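Local coordinates for protein YcaO (Methanopyrus kandleri, PDB 6CIB) that binds ADP and magnesium and probably uses ATP to activate backbone amides of ribosomal peptides during thioamidation, at residues W113-D118 / R122-V127; E89-R94 / V335-E340; V42-V47 / E191-S196. One frame throughout, in Å; residues are numbered along the deposited sequence.

Interaction 1 (W113-D118 / R122-V127); sequences WVEGVD and REPVYV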
# COMPACT_ATOMS: atom_id res chain seq x y z
N TRP A 113 13.70 12.38 -15.82
CA TRP A 113 13.06 12.95 -14.64
C TRP A 113 11.59 13.19 -14.90
O TRP A 113 11.17 13.34 -16.05
CB TRP A 113 13.71 14.29 -14.25
CG TRP A 113 15.18 14.21 -14.01
CD1 TRP A 113 16.17 14.29 -14.94
CD2 TRP A 113 15.83 14.04 -12.74
NE1 TRP A 113 17.40 14.18 -14.34
CE2 TRP A 113 17.22 14.02 -12.99
CE3 TRP A 113 15.37 13.89 -11.42
CZ2 TRP A 113 18.17 13.87 -11.97
CZ3 TRP A 113 16.31 13.74 -10.41
CH2 TRP A 113 17.70 13.73 -10.69
N VAL A 114 10.81 13.23 -13.81
CA VAL A 114 9.42 13.70 -13.83
C VAL A 114 9.25 14.76 -12.73
O VAL A 114 9.72 14.58 -11.60
CB VAL A 114 8.39 12.56 -13.64
CG1 VAL A 114 6.99 13.05 -13.98
CG2 VAL A 114 8.72 11.36 -14.51
N GLU A 115 8.57 15.85 -13.07
CA GLU A 115 8.31 16.94 -12.14
C GLU A 115 7.25 16.56 -11.10
O GLU A 115 6.11 16.22 -11.46
CB GLU A 115 7.87 18.19 -12.90
CG GLU A 115 7.99 19.49 -12.12
CD GLU A 115 7.22 20.63 -12.77
OE1 GLU A 115 7.23 20.73 -14.01
OE2 GLU A 115 6.60 21.43 -12.04
N GLY A 116 7.64 16.59 -9.83
CA GLY A 116 6.71 16.41 -8.72
C GLY A 116 6.51 17.69 -7.94
O GLY A 116 7.00 18.76 -8.33
N VAL A 117 5.76 17.59 -6.84
CA VAL A 117 5.58 18.71 -5.91
C VAL A 117 6.00 18.27 -4.50
O VAL A 117 5.59 17.20 -4.03
CB VAL A 117 4.12 19.26 -5.88
CG1 VAL A 117 4.07 20.61 -5.19
CG2 VAL A 117 3.56 19.41 -7.29
N ASP A 118 6.83 19.09 -3.85
CA ASP A 118 7.14 18.94 -2.42
C ASP A 118 5.90 19.37 -1.65
O ASP A 118 5.51 20.54 -1.70
CB ASP A 118 8.34 19.82 -2.05
CG ASP A 118 8.86 19.59 -0.64
OD1 ASP A 118 8.06 19.45 0.31
OD2 ASP A 118 10.10 19.56 -0.47
N ARG A 122 5.46 23.21 -1.09
CA ARG A 122 4.69 23.48 -2.33
C ARG A 122 5.57 23.91 -3.53
O ARG A 122 5.06 24.44 -4.52
CB ARG A 122 3.51 24.44 -2.09
CG ARG A 122 2.42 23.90 -1.17
CD ARG A 122 1.52 25.01 -0.67
NE ARG A 122 1.25 24.87 0.77
CZ ARG A 122 0.87 25.85 1.59
NH1 ARG A 122 0.68 27.09 1.14
NH2 ARG A 122 0.67 25.60 2.88
N GLU A 123 6.87 23.67 -3.43
CA GLU A 123 7.83 23.94 -4.50
C GLU A 123 7.96 22.73 -5.42
O GLU A 123 7.84 21.59 -4.96
CB GLU A 123 9.21 24.26 -3.91
CG GLU A 123 9.34 25.60 -3.20
CD GLU A 123 9.04 26.79 -4.10
OE1 GLU A 123 9.55 26.84 -5.24
OE2 GLU A 123 8.27 27.67 -3.66
N PRO A 124 8.22 22.97 -6.73
CA PRO A 124 8.51 21.84 -7.63
C PRO A 124 9.81 21.12 -7.26
O PRO A 124 10.77 21.76 -6.79
CB PRO A 124 8.65 22.51 -9.00
CG PRO A 124 7.92 23.82 -8.87
CD PRO A 124 8.16 24.25 -7.46
N VAL A 125 9.82 19.80 -7.43
CA VAL A 125 11.02 18.98 -7.28
C VAL A 125 10.99 17.86 -8.33
O VAL A 125 9.96 17.22 -8.53
CB VAL A 125 11.23 18.46 -5.82
CG1 VAL A 125 10.03 17.65 -5.32
CG2 VAL A 125 12.52 17.68 -5.67
N TYR A 126 12.12 17.66 -9.02
CA TYR A 126 12.24 16.60 -10.02
C TYR A 126 12.63 15.27 -9.40
O TYR A 126 13.51 15.20 -8.53
CB TYR A 126 13.20 17.00 -11.15
CG TYR A 126 12.62 18.05 -12.06
CD1 TYR A 126 11.83 17.68 -13.16
CD2 TYR A 126 12.82 19.41 -11.81
CE1 TYR A 126 11.27 18.65 -13.99
CE2 TYR A 126 12.27 20.39 -12.64
CZ TYR A 126 11.50 20.00 -13.73
OH TYR A 126 10.95 20.95 -14.55
N VAL A 127 11.95 14.22 -9.85
CA VAL A 127 12.11 12.88 -9.32
C VAL A 127 12.54 12.00 -10.50
O VAL A 127 12.01 12.17 -11.60
CB VAL A 127 10.80 12.40 -8.65
CG1 VAL A 127 10.81 10.92 -8.32
CG2 VAL A 127 10.55 13.19 -7.37
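Val114 and Val127 face each other near the open end of a beta hairpin whose arms, strands 113-118 and 124-128, form one margin of a five-stranded antiparallel sheet. Their backbones exchange two hydrogen bonds: Val114 N gives to Val127 O (2.7 Å, 171° at the hydrogen), and Val127 N returns one to Val114 O (2.9 Å). Gly116 and Val125 make the next hydrogen-bonded pair, less evenly. Gly116 N reaches Val125 O at 2.7 Å, while the N-H of Val125 comes to Gly116 O from above the carbonyl plane, 57° out of it. Toward the turn, Asp118 N is satisfied by Glu123 O at 2.9 Å, whereas Arg122 N makes only a weak, bent bond to Asp118 O. The carboxylate of Asp118 serves the turn itself, OD1 accepting from the backbone N atoms of Thr120 and Thr121.

The non-hydrogen-bonded pair Glu115 and Tyr126 supplies the main side-chain contact. With Glu115 CG anti to its backbone N (chi1 -162°), the aliphatic stem passes over one face of the Tyr126 ring in a CH-pi contact, CG lying 4.2 Å from the ring centroid. The phenol OH bonds weakly to Glu93 OE1 rather than to Glu115. A leucine replacing Tyr126 would probably leave the Glu115 stem without its aromatic platform and Glu93 without this hydroxyl partner. Val114, Val125 and Val127 occupy the other face and pack against strand 332-336, the first of them through Val335 and the other two through Ile333. At the open end the indole of Trp113 reaches across, its CE3 3.5 Å from Val127 C and 3.8 Å from Tyr126 CB, and Val127 N lies in the ring plane at its edge.

Interaction 2 (E89-R94 / V335-E340); sequences EEIIER and VDLTLE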
# COMPACT_ATOMS: atom_id res chain seq x y z
N GLU A 89 6.46 9.07 -22.01
CA GLU A 89 7.42 10.03 -22.55
C GLU A 89 6.89 11.47 -22.50
O GLU A 89 7.66 12.41 -22.36
CB GLU A 89 7.83 9.62 -23.97
CG GLU A 89 9.10 10.25 -24.51
CD GLU A 89 10.37 9.92 -23.73
OE1 GLU A 89 10.56 8.78 -23.27
OE2 GLU A 89 11.19 10.84 -23.59
N GLU A 90 5.56 11.59 -22.59
CA GLU A 90 4.81 12.84 -22.41
C GLU A 90 5.30 13.71 -21.25
O GLU A 90 5.43 14.93 -21.39
CB GLU A 90 3.33 12.53 -22.19
CG GLU A 90 2.57 12.01 -23.40
CD GLU A 90 2.06 13.12 -24.30
OE1 GLU A 90 0.85 13.44 -24.23
OE2 GLU A 90 2.87 13.69 -25.08
N ILE A 91 5.56 13.07 -20.10
CA ILE A 91 5.86 13.78 -18.86
C ILE A 91 7.32 13.61 -18.40
O ILE A 91 7.67 14.04 -17.31
CB ILE A 91 4.87 13.43 -17.71
CG1 ILE A 91 4.93 11.93 -17.36
CG2 ILE A 91 3.46 13.92 -18.06
CD1 ILE A 91 4.21 11.53 -16.09
N ILE A 92 8.15 12.99 -19.24
CA ILE A 92 9.57 12.85 -18.94
C ILE A 92 10.31 14.11 -19.37
O ILE A 92 10.06 14.65 -20.46
CB ILE A 92 10.19 11.56 -19.56
CG1 ILE A 92 9.63 10.31 -18.87
CG2 ILE A 92 11.71 11.56 -19.43
CD1 ILE A 92 9.77 9.02 -19.65
N GLU A 93 11.21 14.59 -18.50
CA GLU A 93 12.10 15.71 -18.82
C GLU A 93 13.55 15.28 -18.70
O GLU A 93 13.91 14.54 -17.78
CB GLU A 93 11.82 16.91 -17.92
CG GLU A 93 10.64 17.74 -18.38
CD GLU A 93 10.29 18.86 -17.42
OE1 GLU A 93 11.16 19.73 -17.17
OE2 GLU A 93 9.15 18.88 -16.91
N ARG A 94 14.37 15.76 -19.63
CA ARG A 94 15.76 15.32 -19.68
C ARG A 94 16.79 16.36 -19.27
O ARG A 94 17.82 16.00 -18.68
CB ARG A 94 16.09 14.71 -21.04
CG ARG A 94 15.75 13.23 -21.06
CD ARG A 94 15.93 12.60 -22.43
NE ARG A 94 15.46 11.21 -22.39
CZ ARG A 94 14.20 10.84 -22.60
NH1 ARG A 94 13.27 11.74 -22.88
NH2 ARG A 94 13.87 9.55 -22.54
N VAL A 335 3.82 13.00 -7.30
CA VAL A 335 3.91 13.09 -8.76
C VAL A 335 2.56 12.71 -9.36
O VAL A 335 2.04 11.62 -9.11
CB VAL A 335 5.04 12.18 -9.33
CG1 VAL A 335 5.09 12.25 -10.85
CG2 VAL A 335 6.39 12.54 -8.73
N ASP A 336 2.01 13.62 -10.16
CA ASP A 336 0.74 13.40 -10.84
C ASP A 336 0.90 12.38 -11.97
O ASP A 336 1.75 12.54 -12.85
CB ASP A 336 0.24 14.74 -11.41
CG ASP A 336 -1.22 14.72 -11.82
OD1 ASP A 336 -1.85 13.64 -11.90
OD2 ASP A 336 -1.77 15.81 -12.09
N LEU A 337 0.07 11.32 -11.95
CA LEU A 337 0.10 10.29 -12.99
C LEU A 337 -1.24 10.09 -13.72
O LEU A 337 -1.41 9.12 -14.46
CB LEU A 337 0.62 8.95 -12.42
CG LEU A 337 2.12 8.86 -12.11
CD1 LEU A 337 2.46 7.55 -11.42
CD2 LEU A 337 2.96 9.02 -13.37
N THR A 338 -2.16 11.02 -13.50
CA THR A 338 -3.45 11.05 -14.18
C THR A 338 -3.25 10.95 -15.70
O THR A 338 -2.51 11.72 -16.28
CB THR A 338 -4.22 12.35 -13.83
OG1 THR A 338 -4.30 12.47 -12.40
CG2 THR A 338 -5.63 12.37 -14.44
N LEU A 339 -3.87 9.94 -16.31
CA LEU A 339 -3.86 9.82 -17.76
C LEU A 339 -4.83 10.83 -18.35
O LEU A 339 -5.89 11.07 -17.79
CB LEU A 339 -4.23 8.39 -18.19
CG LEU A 339 -3.17 7.30 -18.06
CD1 LEU A 339 -3.81 5.94 -17.89
CD2 LEU A 339 -2.22 7.31 -19.25
N GLU A 340 -4.43 11.45 -19.47
CA GLU A 340 -5.26 12.44 -20.16
C GLU A 340 -6.61 11.86 -20.61
O GLU A 340 -7.66 12.44 -20.34
CB GLU A 340 -4.51 13.05 -21.35
CG GLU A 340 -3.23 13.80 -20.97
CD GLU A 340 -2.37 14.20 -22.17
OE1 GLU A 340 -2.43 13.54 -23.23
OE2 GLU A 340 -1.62 15.19 -22.03
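Ile91 and Leu337 make the apolar part of this small surface contact. The two side chains cross at about a right angle and meet through their terminal methyls, Ile91 CD1 standing 3.9 Å from Leu337 CD2. Ile91 holds CG1 between its backbone N and carbonyl carbon (chi1 62°), which sends CD1 toward Leu337; the same methyl lies 4.2 Å from Asp336 O. Ile91 also packs against Val114 and Phe133, and Leu337 against Val346 and Arg348 of the adjoining strand.

The contact joins the loop that follows helix 68-85, here starting with a 3-10 turn, to the end of strand 332-336 and the loop leaving it. That strand is central in the five-stranded antiparallel sheet, and Leu337 lies about 4 Å, side chain to side chain, from Leu148, a magnesium-binding residue.

Like charges meet at the exposed edge of the contact. Glu90, bent at its second torsion, brings OE1 to 3.4 Å from Glu340 OE1, the carboxylate planes nearly perpendicular. Both atoms are acceptors, and the closeness would probably raise the pKa of one of these acids.

Within the segments, Asp336 OD1 accepts twice from Thr338: OG1 at 2.8 Å on its syn lone pair, and the backbone N at 3.1 Å on the anti side but tilted out of the carboxylate plane. The second bond closes an Asx turn where the chain leaves the strand. Ties to residues outside are also made: Leu337 O accepts from Arg88 NH2, and Arg94 NE forms a salt bridge with Glu112 OE2.

Interaction 3 (V42-V47 / E191-S196); sequences VGPIPV and EELRRS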
# COMPACT_ATOMS: atom_id res chain seq x y z
N VAL A 42 -13.01 -15.50 0.30
CA VAL A 42 -12.15 -16.18 1.28
C VAL A 42 -12.79 -15.95 2.64
O VAL A 42 -12.80 -14.83 3.15
CB VAL A 42 -10.68 -15.69 1.20
CG1 VAL A 42 -9.83 -16.36 2.28
CG2 VAL A 42 -10.10 -15.98 -0.18
N GLY A 43 -13.34 -17.04 3.19
CA GLY A 43 -14.28 -16.96 4.32
C GLY A 43 -15.37 -15.98 3.94
O GLY A 43 -16.01 -16.17 2.90
N PRO A 44 -15.54 -14.90 4.73
CA PRO A 44 -16.56 -13.91 4.39
C PRO A 44 -16.09 -12.80 3.43
O PRO A 44 -16.90 -11.94 3.08
CB PRO A 44 -16.88 -13.29 5.76
CG PRO A 44 -15.56 -13.31 6.46
CD PRO A 44 -14.84 -14.55 5.98
N ILE A 45 -14.82 -12.82 3.02
CA ILE A 45 -14.23 -11.70 2.26
C ILE A 45 -14.24 -11.91 0.74
O ILE A 45 -13.60 -12.84 0.24
CB ILE A 45 -12.79 -11.33 2.73
CG1 ILE A 45 -12.76 -10.95 4.23
CG2 ILE A 45 -12.19 -10.22 1.85
CD1 ILE A 45 -13.74 -9.86 4.64
N PRO A 46 -14.95 -11.03 0.01
CA PRO A 46 -14.91 -11.02 -1.45
C PRO A 46 -13.54 -10.59 -1.96
O PRO A 46 -13.01 -9.56 -1.50
CB PRO A 46 -15.96 -9.95 -1.84
CG PRO A 46 -16.75 -9.70 -0.62
CD PRO A 46 -15.86 -10.01 0.54
N VAL A 47 -12.98 -11.38 -2.87
CA VAL A 47 -11.72 -11.06 -3.53
C VAL A 47 -11.95 -11.10 -5.05
O VAL A 47 -12.68 -11.97 -5.54
CB VAL A 47 -10.56 -12.02 -3.11
CG1 VAL A 47 -9.26 -11.68 -3.86
CG2 VAL A 47 -10.33 -11.98 -1.61
N GLU A 191 -12.85 -8.69 15.60
CA GLU A 191 -12.53 -10.00 16.19
C GLU A 191 -13.26 -11.15 15.50
O GLU A 191 -12.68 -12.21 15.28
CB GLU A 191 -12.78 -10.00 17.72
CG GLU A 191 -12.57 -11.33 18.45
CD GLU A 191 -11.18 -11.96 18.34
OE1 GLU A 191 -10.20 -11.27 17.96
OE2 GLU A 191 -11.06 -13.16 18.64
N GLU A 192 -14.52 -10.92 15.13
CA GLU A 192 -15.30 -11.93 14.42
C GLU A 192 -14.74 -12.21 13.02
O GLU A 192 -14.66 -13.37 12.59
CB GLU A 192 -16.80 -11.60 14.39
CG GLU A 192 -17.70 -12.78 14.02
CD GLU A 192 -17.24 -14.13 14.59
OE1 GLU A 192 -17.21 -14.30 15.83
OE2 GLU A 192 -16.89 -15.03 13.78
N LEU A 193 -14.34 -11.14 12.32
CA LEU A 193 -13.67 -11.27 11.03
C LEU A 193 -12.35 -12.07 11.14
O LEU A 193 -12.14 -13.00 10.36
CB LEU A 193 -13.44 -9.90 10.37
CG LEU A 193 -12.62 -9.82 9.07
CD1 LEU A 193 -13.13 -10.76 7.98
CD2 LEU A 193 -12.57 -8.39 8.56
N ARG A 194 -11.50 -11.70 12.09
CA ARG A 194 -10.26 -12.44 12.36
C ARG A 194 -10.53 -13.93 12.61
O ARG A 194 -9.87 -14.78 12.00
CB ARG A 194 -9.49 -11.82 13.53
CG ARG A 194 -8.07 -12.36 13.69
CD ARG A 194 -7.53 -12.14 15.10
NE ARG A 194 -8.31 -12.82 16.14
CZ ARG A 194 -8.25 -14.13 16.42
NH1 ARG A 194 -9.02 -14.62 17.38
NH2 ARG A 194 -7.46 -14.95 15.73
N ARG A 195 -11.49 -14.24 13.48
CA ARG A 195 -11.91 -15.63 13.76
C ARG A 195 -12.43 -16.32 12.50
O ARG A 195 -12.14 -17.50 12.27
CB ARG A 195 -13.00 -15.68 14.84
CG ARG A 195 -12.50 -15.45 16.25
CD ARG A 195 -13.67 -15.37 17.22
NE ARG A 195 -13.24 -14.92 18.54
CZ ARG A 195 -14.03 -14.83 19.62
NH1 ARG A 195 -15.32 -15.15 19.55
NH2 ARG A 195 -13.51 -14.40 20.76
N SER A 196 -13.20 -15.58 11.70
CA SER A 196 -13.79 -16.12 10.49
C SER A 196 -12.72 -16.46 9.44
O SER A 196 -12.77 -17.52 8.80
CB SER A 196 -14.84 -15.15 9.93
OG SER A 196 -15.66 -15.81 9.00
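Leu193 of helix 188-198 meets Ile45 and Pro44, two residues after Glu191. The Glu191 carboxylate is gripped side-on by Arg194, NE to OE1 and NH1 to OE2, and OE2 also takes a bond from Arg195 NE, a salt-bridge network within the helix. The first torsion of Leu193 turns CG to the side opposite the backbone N (chi1 174°), a setting that carries CD1 out to the hairpin. There CD1 lies 3.5 Å from Ile45 CD1, the two side chains roughly perpendicular, and 3.8 Å from Pro44 CG.

The receiving surface is the tight connection between strands 34-42 and 45-54 of a three-stranded antiparallel sheet: a type II' beta turn from Val42 to Ile45, with Gly43 and Pro44 at its corners. Behind it Ile45 packs on Leu250 and Ala253 of helix 241-260, which Leu193 also touches through Leu246. Beyond Leu193, Arg194 directs NH2 to Glu198 and to Val204 O. Ser196 closes the contact, its OG resting 3.4 Å from Pro44 CD and 3.6 Å from Pro44 CG, a van der Waals contact with ring carbons.

How the interactions relate
Interactions 1 and 2 are neighbours, their centres 12 Å apart, and share the five-stranded antiparallel sheet, in which strands 113-118 and 332-336 lie side by side. They touch directly: Trp113 O probably accepts from Glu93 N. Interaction 3 lies across the chain's centre, 41 Å from interaction 1 and 39 Å from interaction 2, centre to centre, where the three-stranded sheet meets helix 188-198. In sequence, 42-47 comes first, then 89-94, the hairpin of interaction 1, 191-196 and finally 335-340, so interactions 2 and 3 interleave. Only these two are long-range; interaction 2 lies beside magnesium-binding Leu148, and interaction 3 places the Ile45 side chain about 10 Å from the bound ADP.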